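Local coordinates for protein (alpha-2u-globulin) (Rattus norvegicus, PDB 2A2U) that probably binds small lipophilic molecules inside a lipocalin beta-barrel, including compounds that induce hyaline droplets in the rat, at residues N28-V31 and A32-N35; Y91-E95 and D96-F100; K113-Y116 and D117-M121; I168-T171 and K172-R175. All blocks are in the same frame, centred on the assembly; numbering follows the deposited sequence.

Contact 1: residues N28-V31 and A32-N35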
# COMPACT_ATOMS: atom_id res chain seq x y z
N ASN A 28 13.73 25.20 6.28
CA ASN A 28 14.85 25.35 7.20
C ASN A 28 14.75 24.25 8.25
O ASN A 28 15.63 24.09 9.10
CB ASN A 28 14.82 26.73 7.88
CG ASN A 28 13.49 27.03 8.56
OD1 ASN A 28 12.50 26.31 8.39
ND2 ASN A 28 13.45 28.12 9.31
N LEU A 29 13.68 23.47 8.14
CA LEU A 29 13.40 22.36 9.03
C LEU A 29 14.42 21.23 8.89
O LEU A 29 15.05 21.06 7.86
CB LEU A 29 12.01 21.83 8.74
CG LEU A 29 11.58 20.67 9.63
CD1 LEU A 29 11.09 21.21 10.95
CD2 LEU A 29 10.52 19.85 8.96
N ASP A 30 14.56 20.45 9.96
CA ASP A 30 15.44 19.30 10.03
C ASP A 30 14.52 18.18 10.51
O ASP A 30 14.48 17.86 11.70
CB ASP A 30 16.58 19.54 11.03
CG ASP A 30 17.57 18.39 11.08
OD1 ASP A 30 17.43 17.43 10.30
OD2 ASP A 30 18.51 18.43 11.90
N VAL A 31 13.77 17.62 9.57
CA VAL A 31 12.79 16.56 9.84
C VAL A 31 13.34 15.38 10.63
O VAL A 31 12.60 14.70 11.33
CB VAL A 31 12.12 16.08 8.53
CG1 VAL A 31 13.08 15.24 7.71
CG2 VAL A 31 10.87 15.29 8.83
N ALA A 32 14.64 15.16 10.55
CA ALA A 32 15.29 14.07 11.27
C ALA A 32 15.06 14.17 12.77
O ALA A 32 14.94 13.16 13.46
CB ALA A 32 16.77 14.07 10.99
N LYS A 33 14.98 15.40 13.28
CA LYS A 33 14.77 15.63 14.70
C LYS A 33 13.35 15.42 15.19
O LYS A 33 13.08 15.52 16.38
CB LYS A 33 15.22 17.03 15.07
CG LYS A 33 16.70 17.23 14.96
CD LYS A 33 17.02 18.67 15.24
CE LYS A 33 18.51 18.91 15.19
NZ LYS A 33 18.80 20.37 15.33
N LEU A 34 12.43 15.16 14.26
CA LEU A 34 11.03 14.93 14.60
C LEU A 34 10.80 13.49 15.04
O LEU A 34 9.73 13.14 15.51
CB LEU A 34 10.14 15.26 13.41
CG LEU A 34 10.12 16.72 12.95
CD1 LEU A 34 9.31 16.84 11.69
CD2 LEU A 34 9.53 17.59 14.05
N ASN A 35 11.83 12.66 14.88
CA ASN A 35 11.76 11.26 15.26
C ASN A 35 11.46 11.13 16.74
O ASN A 35 11.96 11.90 17.55
CB ASN A 35 13.10 10.57 14.97
CG ASN A 35 12.95 9.34 14.10
OD1 ASN A 35 13.86 8.99 13.35
ND2 ASN A 35 11.79 8.69 14.18
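The backbone N of K33 donates to D30 O over 3.0 Å, at an N-H...O angle of 157°, and thereby closes the first link of the 3-10 turn that precedes the first barrel strand of this lipocalin. The second link follows one residue on, from L34 N to V31 O, also at 3.0 Å. Both bonds span three residues, which is what identifies the winding as 3-10.

On the outer side of the turn, the D30 and K33 side chains cross at about a right angle. The lysine runs extended beyond CG, and its CE lies 3.3 Å from D30 OD2. NZ is farther off, 4.0 Å from D30 OD2, which makes the ion pair a long one. With CG of D30 placed anti to the backbone N (chi1 -177°), the carboxylate also passes A32, where OD1 meets CB at 3.5 Å. The K33 side chain has a second partner in the ring of Y116, a cation-pi contact.

The backbone carbonyl of L34 accepts from W38 NE1, the tryptophan of the lipocalin G-x-W motif. N35 O and N35 ND2 bind R141 NH2 and I64 O, tying the end of the turn to the barrel. The side chains of L29, V31 and L34 on the inner side are apolar, and L34 is buried and rests on I111 and T114 of strand 106-114. Two methyl contacts cover one branch of L34: its CD1 touches V31 CG2 at 3.6 Å and, more loosely, L29 CD2 at 4.2 Å.

Contact 2: residues Y91-E95 and D96-F100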
# COMPACT_ATOMS: atom_id res chain seq x y z
N TYR A 91 4.28 10.32 2.21
CA TYR A 91 5.40 10.52 1.30
C TYR A 91 5.71 11.95 0.99
O TYR A 91 4.82 12.77 0.87
CB TYR A 91 5.12 9.81 0.01
CG TYR A 91 4.85 8.37 0.24
CD1 TYR A 91 5.89 7.49 0.53
CD2 TYR A 91 3.56 7.88 0.17
CE1 TYR A 91 5.65 6.15 0.75
CE2 TYR A 91 3.30 6.55 0.39
CZ TYR A 91 4.35 5.68 0.68
OH TYR A 91 4.09 4.35 0.92
N LYS A 92 6.99 12.24 0.81
CA LYS A 92 7.44 13.59 0.49
C LYS A 92 7.15 13.85 -0.99
O LYS A 92 7.41 12.99 -1.83
CB LYS A 92 8.94 13.72 0.78
CG LYS A 92 9.50 15.10 0.54
CD LYS A 92 9.02 16.11 1.57
CE LYS A 92 8.67 17.42 0.89
NZ LYS A 92 9.79 17.95 0.06
N THR A 93 6.56 15.00 -1.30
CA THR A 93 6.24 15.33 -2.68
C THR A 93 7.23 16.36 -3.21
O THR A 93 8.01 16.92 -2.44
CB THR A 93 4.80 15.90 -2.82
OG1 THR A 93 4.78 17.27 -2.41
CG2 THR A 93 3.83 15.12 -1.95
N PRO A 94 7.24 16.59 -4.53
CA PRO A 94 8.17 17.57 -5.12
C PRO A 94 7.93 19.04 -4.76
O PRO A 94 8.79 19.86 -5.06
CB PRO A 94 8.01 17.33 -6.62
CG PRO A 94 7.54 15.91 -6.73
CD PRO A 94 6.60 15.78 -5.58
N GLU A 95 6.79 19.38 -4.15
CA GLU A 95 6.51 20.78 -3.78
C GLU A 95 6.91 21.09 -2.32
O GLU A 95 6.34 20.54 -1.39
CB GLU A 95 5.04 21.14 -4.02
CG GLU A 95 4.14 20.05 -4.64
CD GLU A 95 4.43 19.75 -6.11
OE1 GLU A 95 4.43 20.68 -6.95
OE2 GLU A 95 4.63 18.57 -6.44
N ASP A 96 7.82 22.05 -2.15
CA ASP A 96 8.39 22.44 -0.85
C ASP A 96 7.64 22.24 0.47
O ASP A 96 6.72 22.99 0.83
CB ASP A 96 8.99 23.87 -0.94
CG ASP A 96 9.73 24.31 0.34
OD1 ASP A 96 10.75 23.71 0.74
OD2 ASP A 96 9.33 25.34 0.91
N GLY A 97 8.07 21.20 1.17
CA GLY A 97 7.52 20.87 2.46
C GLY A 97 6.25 20.06 2.49
O GLY A 97 5.78 19.71 3.57
N GLU A 98 5.72 19.74 1.31
CA GLU A 98 4.47 18.98 1.23
C GLU A 98 4.62 17.48 1.28
O GLU A 98 5.49 16.92 0.63
CB GLU A 98 3.68 19.38 -0.00
CG GLU A 98 3.16 20.79 0.07
CD GLU A 98 2.24 21.15 -1.07
OE1 GLU A 98 1.78 20.24 -1.79
OE2 GLU A 98 1.98 22.36 -1.25
N TYR A 99 3.77 16.86 2.08
CA TYR A 99 3.75 15.42 2.24
C TYR A 99 2.36 14.96 1.83
O TYR A 99 1.40 15.72 1.94
CB TYR A 99 3.99 15.05 3.70
CG TYR A 99 5.41 15.18 4.15
CD1 TYR A 99 5.91 16.39 4.62
CD2 TYR A 99 6.27 14.09 4.09
CE1 TYR A 99 7.25 16.52 5.01
CE2 TYR A 99 7.60 14.20 4.47
CZ TYR A 99 8.09 15.41 4.93
OH TYR A 99 9.43 15.49 5.25
N PHE A 100 2.26 13.74 1.33
CA PHE A 100 0.97 13.18 0.94
C PHE A 100 0.69 11.90 1.70
O PHE A 100 1.58 11.07 1.88
CB PHE A 100 0.92 12.86 -0.56
CG PHE A 100 -0.37 12.19 -0.98
CD1 PHE A 100 -1.49 12.94 -1.33
CD2 PHE A 100 -0.50 10.80 -0.95
CE1 PHE A 100 -2.70 12.33 -1.63
CE2 PHE A 100 -1.71 10.18 -1.25
CZ PHE A 100 -2.81 10.95 -1.58
O HOH W 1 1.70 17.60 -2.60
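Strands 83-92 and 99-102 form an antiparallel beta hairpin of the lipocalin barrel, in which Y91 and F100 are a hydrogen-bonded pair, K92 and Y99 a non-hydrogen-bonded one, and E95 to E98 a type II turn. Y91 N reaches F100 O at 2.8 Å; the reciprocal bond matches it. The turn closes from E98 N to E95 O, and G97 takes a positive phi (83°) that glycine tolerates.

K92 lies over one face of the Y99 ring: its CD is 3.8 Å from the ring centroid in a CH-pi contact, 22° off the normal and offset toward the rim. The lysine chain, bent at chi2 to chi4, then continues past the ring until CE is 3.2 Å from E98 O. Its amino end also makes a cation-pi contact with F127 of the third subunit, whose T108 OG1 binds E95 OE2. F100 meets F100 of that subunit ring to ring, so this hairpin forms part of the assembly interface.

E98 O accepts from T93 N at 2.9 Å, and a water links the two side chains, lying 3.1 Å from T93 OG1 and donating to E98 OE1 at 2.8 Å.

Contact 3: residues K113-Y116 and D117-M121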
# COMPACT_ATOMS: atom_id res chain seq x y z
N LYS A 113 5.20 24.76 12.18
CA LYS A 113 6.15 25.29 13.15
C LYS A 113 6.58 24.21 14.15
O LYS A 113 5.76 23.41 14.58
CB LYS A 113 5.54 26.49 13.88
CG LYS A 113 6.49 27.21 14.83
CD LYS A 113 5.86 28.46 15.42
CE LYS A 113 5.83 29.62 14.42
NZ LYS A 113 7.19 30.15 14.12
N THR A 114 7.86 24.20 14.50
CA THR A 114 8.37 23.22 15.46
C THR A 114 9.61 23.76 16.16
O THR A 114 10.34 24.57 15.59
CB THR A 114 8.73 21.88 14.77
OG1 THR A 114 8.97 20.88 15.76
CG2 THR A 114 9.99 22.02 13.94
N ASP A 115 9.80 23.37 17.41
CA ASP A 115 10.97 23.76 18.18
C ASP A 115 11.74 22.48 18.48
O ASP A 115 12.72 22.47 19.21
CB ASP A 115 10.55 24.52 19.45
CG ASP A 115 10.17 23.62 20.60
OD1 ASP A 115 9.63 22.53 20.36
OD2 ASP A 115 10.40 24.03 21.75
N TYR A 116 11.24 21.39 17.90
CA TYR A 116 11.79 20.04 17.98
C TYR A 116 11.56 19.20 19.23
O TYR A 116 11.09 18.06 19.14
CB TYR A 116 13.26 20.03 17.59
CG TYR A 116 13.53 20.48 16.18
CD1 TYR A 116 13.17 19.69 15.09
CD2 TYR A 116 14.15 21.69 15.93
CE1 TYR A 116 13.43 20.10 13.79
CE2 TYR A 116 14.41 22.11 14.65
CZ TYR A 116 14.06 21.32 13.58
OH TYR A 116 14.37 21.77 12.34
N ASP A 117 11.91 19.73 20.40
CA ASP A 117 11.74 18.95 21.63
C ASP A 117 10.55 19.29 22.50
O ASP A 117 10.47 18.84 23.65
CB ASP A 117 13.03 18.91 22.46
CG ASP A 117 13.71 20.25 22.53
OD1 ASP A 117 13.05 21.24 22.90
OD2 ASP A 117 14.92 20.31 22.21
N ARG A 118 9.62 20.05 21.96
CA ARG A 118 8.43 20.39 22.71
C ARG A 118 7.18 20.23 21.89
O ARG A 118 6.33 19.39 22.19
CB ARG A 118 8.50 21.81 23.25
CG ARG A 118 9.25 21.94 24.55
CD ARG A 118 8.91 23.25 25.23
NE ARG A 118 9.25 24.40 24.40
CZ ARG A 118 8.62 25.57 24.45
NH1 ARG A 118 7.60 25.75 25.28
NH2 ARG A 118 9.00 26.56 23.65
N TYR A 119 7.08 21.01 20.82
CA TYR A 119 5.90 20.99 19.97
C TYR A 119 6.17 20.89 18.47
O TYR A 119 7.30 21.05 17.99
CB TYR A 119 5.06 22.24 20.25
CG TYR A 119 5.71 23.52 19.77
CD1 TYR A 119 6.68 24.16 20.52
CD2 TYR A 119 5.38 24.07 18.53
CE1 TYR A 119 7.32 25.31 20.06
CE2 TYR A 119 6.01 25.22 18.05
CZ TYR A 119 6.98 25.83 18.81
OH TYR A 119 7.63 26.95 18.33
N VAL A 120 5.10 20.60 17.74
CA VAL A 120 5.11 20.53 16.28
C VAL A 120 3.69 20.79 15.82
O VAL A 120 2.74 20.18 16.31
CB VAL A 120 5.65 19.19 15.71
CG1 VAL A 120 4.74 18.02 16.04
CG2 VAL A 120 5.82 19.32 14.21
N MET A 121 3.54 21.79 14.97
CA MET A 121 2.23 22.16 14.44
C MET A 121 2.18 21.76 12.97
O MET A 121 3.05 22.12 12.17
CB MET A 121 2.02 23.67 14.59
CG MET A 121 2.34 24.20 15.98
SD MET A 121 2.06 25.95 16.19
CE MET A 121 2.08 26.08 17.96
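K113, the first residue along strand 106-114 here, pairs with M121 across a beta hairpin: M121 N donates to K113 O at 2.8 Å, whereas the return bond is weak. K113 CG comes to the edge of the Y119 ring, near its plane, 3.7 Å from Y119 OH.

T114 turns to the other face beside V120, the two side chains pointing the same way. Its hydroxyl works twice. OG1 stands anti to the backbone N, where it donates to Y119 O at 2.8 Å, in the carbonyl plane, and accepts from Y116 N at 3.2 Å; the latter closes an ST turn.

D115 holds the loop together. Its OD1 accepts from Y119 N at 3.0 Å, on the syn side but 33° out of the carboxylate plane, and weakly from R118 N. OD2 forms a salt bridge with R118 NE at 2.9 Å, with the carboxylate and guanidinium planes 66° apart. CG of D115 also lies 3.4 Å from Y119 CE1, the carboxylate turned only 27° from the ring plane.

The Y116 ring leads away from 117-121, and its OH is hydrogen-bonded to D30 N.

R118 NH2 forms a salt bridge with E20. Beyond the hairpin, Y119 and M121 pack against L138 of strand 131-140 and against helix 147-158, Y119 on I149 and M121 on F153 and L156.

Contact 4: residues I168-T171 and K172-R175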
# COMPACT_ATOMS: atom_id res chain seq x y z
N ILE A 168 -10.20 22.23 19.40
CA ILE A 168 -10.47 21.30 20.48
C ILE A 168 -9.22 20.85 21.23
O ILE A 168 -8.24 20.43 20.61
CB ILE A 168 -11.22 20.05 19.97
CG1 ILE A 168 -12.58 20.45 19.40
CG2 ILE A 168 -11.38 19.04 21.09
CD1 ILE A 168 -13.42 19.29 18.85
N ASP A 169 -9.25 20.98 22.55
CA ASP A 169 -8.14 20.58 23.42
C ASP A 169 -8.37 19.13 23.85
O ASP A 169 -9.21 18.86 24.72
CB ASP A 169 -8.06 21.52 24.63
CG ASP A 169 -6.84 21.25 25.52
OD1 ASP A 169 -6.17 20.21 25.36
OD2 ASP A 169 -6.55 22.10 26.40
N LEU A 170 -7.60 18.21 23.27
CA LEU A 170 -7.74 16.79 23.57
C LEU A 170 -7.14 16.34 24.89
O LEU A 170 -7.36 15.20 25.29
CB LEU A 170 -7.15 15.95 22.44
CG LEU A 170 -7.69 16.07 21.03
CD1 LEU A 170 -6.92 15.14 20.12
CD2 LEU A 170 -9.16 15.73 20.99
N THR A 171 -6.37 17.21 25.54
CA THR A 171 -5.74 16.85 26.81
C THR A 171 -6.73 16.57 27.92
O THR A 171 -6.41 15.88 28.89
CB THR A 171 -4.76 17.92 27.30
OG1 THR A 171 -5.47 19.15 27.51
CG2 THR A 171 -3.66 18.12 26.30
N LYS A 172 -7.93 17.10 27.79
CA LYS A 172 -8.94 16.89 28.79
C LYS A 172 -9.75 15.60 28.62
O LYS A 172 -10.27 15.07 29.60
CB LYS A 172 -9.81 18.12 28.86
CG LYS A 172 -9.16 19.37 29.36
CD LYS A 172 -9.19 20.62 28.38
CE LYS A 172 -9.21 21.96 29.21
NZ LYS A 172 -9.91 23.07 28.54
N THR A 173 -9.71 15.04 27.42
CA THR A 173 -10.41 13.80 27.09
C THR A 173 -9.53 12.54 27.10
O THR A 173 -8.34 12.59 27.40
CB THR A 173 -11.09 13.89 25.69
OG1 THR A 173 -10.13 13.62 24.66
CG2 THR A 173 -11.67 15.28 25.46
N ASP A 174 -10.15 11.40 26.79
CA ASP A 174 -9.43 10.13 26.73
C ASP A 174 -8.74 10.02 25.40
O ASP A 174 -9.40 9.87 24.36
CB ASP A 174 -10.37 8.93 26.90
CG ASP A 174 -9.66 7.60 26.65
OD1 ASP A 174 -8.50 7.44 27.10
OD2 ASP A 174 -10.25 6.72 25.99
N ARG A 175 -7.42 10.09 25.42
CA ARG A 175 -6.64 9.98 24.22
C ARG A 175 -6.21 8.53 24.08
O ARG A 175 -5.06 8.22 23.79
CB ARG A 175 -5.46 10.93 24.29
CG ARG A 175 -5.92 12.37 24.24
CD ARG A 175 -4.76 13.33 24.39
NE ARG A 175 -4.37 13.49 25.78
CZ ARG A 175 -3.25 14.08 26.17
NH1 ARG A 175 -2.40 14.58 25.27
NH2 ARG A 175 -2.98 14.21 27.46
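L170 and T173 make the tight half of this contact, since L170 O accepts both T173 N at 3.2 Å and T173 OG1 at 3.3 Å. The two donors come from the same face of the carbonyl plane, the N well above it (65° out) and the hydroxyl tilted less. R175 folds back over the same turn. R175 CD lies 3.3 Å from L170 O, and the bend at chi3 (-80°) beyond it turns the guanidinium so that one face lies over T171 CA. The T171 and R175 side chains run side by side, CG2 of T171 being 3.9 Å from R175 NH1. The guanidinium is held from beyond the turn: NH1 donates to the carbonyls of K143 and S40. L170 is buried against S40, V43 and F60.

On the solvent side the packing is much looser. K172 is exposed and poorly ordered, crossing D169 at about a right angle with its CD 3.6 Å from D169 OD2. Its NZ stays 4.1 Å from D169 OD2, beyond a salt bridge, and the firmer partner of that oxygen is K150 NZ.

D169 OD1 serves the turn instead, accepting T171 N at 3.0 Å on its anti side, tilted 34° from the carboxylate plane. That bond defines an Asx turn at D169, on strand 167-169, which pairs with strand 36-44. The chain then leads directly to C176, whose disulfide to C83 links the lipocalin's C-terminal tail to the barrel.

Overall arrangement
Contacts 1 and 3 lie together on one side of the chain, their centres 10 Å apart, and touch directly: D30 N is 2.7 Å from Y116 OH, a probable hydrogen bond, and L29 CD1 packs on T114 CG2 at 3.3 Å. R141 binds both, at N35 O and Y116 O. Contact 2 meets contact 1 more lightly, V31 CG2 lying 3.9 Å from Y99 OH, but misses contact 3 by about 9 Å between nearest atoms, although strands 99-102 and 106-114 are neighbours in the sheet. Contact 4 is opposite contacts 1 and 2 across the chain centre, with centres 26 and 29 Å away. Contacts 2, 3 and 4 all reach the sheet forming the barrel.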